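Local coordinates for hypothetical protein TM841 (Thermotoga maritima, PDB 1MGP), which binds long-chain fatty acids such as palmitate and may play a role in lipid transport or fatty acid metabolism, at residues S41-E44 with I48-I51. Residues are numbered along the deposited sequence; the frame is centred on the assembly and turned at random.
Sequences SWME and IDSI
The carbonyl oxygen of Met43 accepts a hydrogen bond from the backbone N of Ile48, 3.0 Å from N to O and somewhat bent, with 142° at the hydrogen. A second backbone link runs the other way: CA of Met43 offers its hydrogen to O of Ile48 in a CA-H...O contact of 3.2 Å, so the two residues meet backbone to backbone. Met43, a selenomethionine, also rests its side chain against Ile48 O. With CG anti to the backbone N (chi1 178°), Met43 CG lies 3.3 Å from Ile48 O. The chain stays extended to SE and bends at chi3 (-67°), which leaves Met43 CE alongside the strand, 4.3 Å from Asp49 OD1. That carboxylate is engaged on both oxygens: OD1 takes a weak bond from the backbone N of Ser50, while OD2 meets Arg99 in a salt bridge and Tyr103 in a hydrogen bond. Ile48 brings CB to 4.1 Å from Trp42 O; beyond the contact its side chain packs on Ala154 of helix 151-162. The indole of Trp42 packs on Pro151 and Arg155 of that same helix. The short helix 42-45 is followed, after a two-residue turn, by strand 48-56, which pairs parallel with strand 28-33, completing a beta-alpha-beta crossover in the mixed alpha/beta fold of this DegV-family protein.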
loop_
_atom_site.group_PDB
_atom_site.type_symbol
_atom_site.label_atom_id
_atom_site.label_comp_id
_atom_site.label_asym_id
_atom_site.label_seq_id
_atom_site.Cartn_x
_atom_site.Cartn_y
_atom_site.Cartn_z
ATOM N N SER A 41 -7.261 -9.774 -7.024
ATOM C CA SER A 41 -8.683 -9.871 -7.337
ATOM C C SER A 41 -9.441 -8.544 -7.254
ATOM O O SER A 41 -10.510 -8.402 -7.851
ATOM C CB SER A 41 -9.345 -10.894 -6.409
ATOM O OG SER A 41 -9.261 -10.475 -5.057
ATOM N N TRP A 42 -8.894 -7.572 -6.529
ATOM C CA TRP A 42 -9.559 -6.275 -6.372
ATOM C C TRP A 42 -9.577 -5.417 -7.631
ATOM O O TRP A 42 -10.414 -4.521 -7.760
ATOM C CB TRP A 42 -8.915 -5.482 -5.228
ATOM C CG TRP A 42 -9.290 -5.978 -3.862
ATOM C CD1 TRP A 42 -9.637 -7.254 -3.519
ATOM C CD2 TRP A 42 -9.312 -5.217 -2.648
ATOM N NE1 TRP A 42 -9.872 -7.335 -2.167
ATOM C CE2 TRP A 42 -9.679 -6.100 -1.607
ATOM C CE3 TRP A 42 -9.055 -3.872 -2.337
ATOM C CZ2 TRP A 42 -9.795 -5.685 -0.277
ATOM C CZ3 TRP A 42 -9.173 -3.459 -1.012
ATOM C CH2 TRP A 42 -9.540 -4.365 0.001
HETATM N N MSE A 43 -8.654 -5.675 -8.553
HETATM C CA MSE A 43 -8.605 -4.910 -9.795
HETATM C C MSE A 43 -9.947 -5.010 -10.513
HETATM O O MSE A 43 -10.525 -4.001 -10.917
HETATM C CB MSE A 43 -7.489 -5.433 -10.706
HETATM C CG MSE A 43 -7.396 -4.718 -12.048
HETATM SE SE MSE A 43 -5.881 -5.277 -13.127
HETATM C CE MSE A 43 -4.464 -4.571 -12.005
ATOM N N GLU A 44 -10.446 -6.232 -10.660
ATOM C CA GLU A 44 -11.723 -6.449 -11.327
ATOM C C GLU A 44 -12.909 -6.202 -10.398
ATOM O O GLU A 44 -13.898 -5.582 -10.789
ATOM C CB GLU A 44 -11.795 -7.872 -11.885
ATOM C CG GLU A 44 -13.196 -8.287 -12.293
ATOM C CD GLU A 44 -13.236 -9.641 -12.963
ATOM O OE1 GLU A 44 -12.593 -10.581 -12.450
ATOM O OE2 GLU A 44 -13.922 -9.766 -13.999
ATOM N N ILE A 48 -10.172 -1.182 -9.835
ATOM C CA ILE A 48 -9.032 -0.429 -9.335
ATOM C C ILE A 48 -7.818 -0.801 -10.180
ATOM O O ILE A 48 -7.405 -1.958 -10.203
ATOM C CB ILE A 48 -8.734 -0.787 -7.861
ATOM C CG1 ILE A 48 -9.892 -0.338 -6.969
ATOM C CG2 ILE A 48 -7.428 -0.137 -7.422
ATOM C CD1 ILE A 48 -9.751 -0.757 -5.509
ATOM N N ASP A 49 -7.254 0.174 -10.881
ATOM C CA ASP A 49 -6.082 -0.073 -11.712
ATOM C C ASP A 49 -4.835 0.273 -10.895
ATOM O O ASP A 49 -4.919 0.992 -9.900
ATOM C CB ASP A 49 -6.160 0.774 -12.989
ATOM C CG ASP A 49 -5.095 0.407 -14.008
ATOM O OD1 ASP A 49 -4.558 -0.720 -13.939
ATOM O OD2 ASP A 49 -4.803 1.243 -14.890
ATOM N N SER A 50 -3.685 -0.246 -11.311
ATOM C CA SER A 50 -2.437 0.001 -10.598
ATOM C C SER A 50 -1.363 0.506 -11.553
ATOM O O SER A 50 -1.093 -0.132 -12.565
ATOM C CB SER A 50 -1.972 -1.297 -9.919
ATOM O OG SER A 50 -0.795 -1.097 -9.155
ATOM N N ILE A 51 -0.766 1.659 -11.244
ATOM C CA ILE A 51 0.287 2.214 -12.093
ATOM C C ILE A 51 1.652 1.847 -11.512
ATOM O O ILE A 51 1.966 2.143 -10.354
ATOM C CB ILE A 51 0.152 3.757 -12.252
ATOM C CG1 ILE A 51 1.230 4.272 -13.216
ATOM C CG2 ILE A 51 0.232 4.450 -10.888
ATOM C CD1 ILE A 51 1.096 5.751 -13.557
#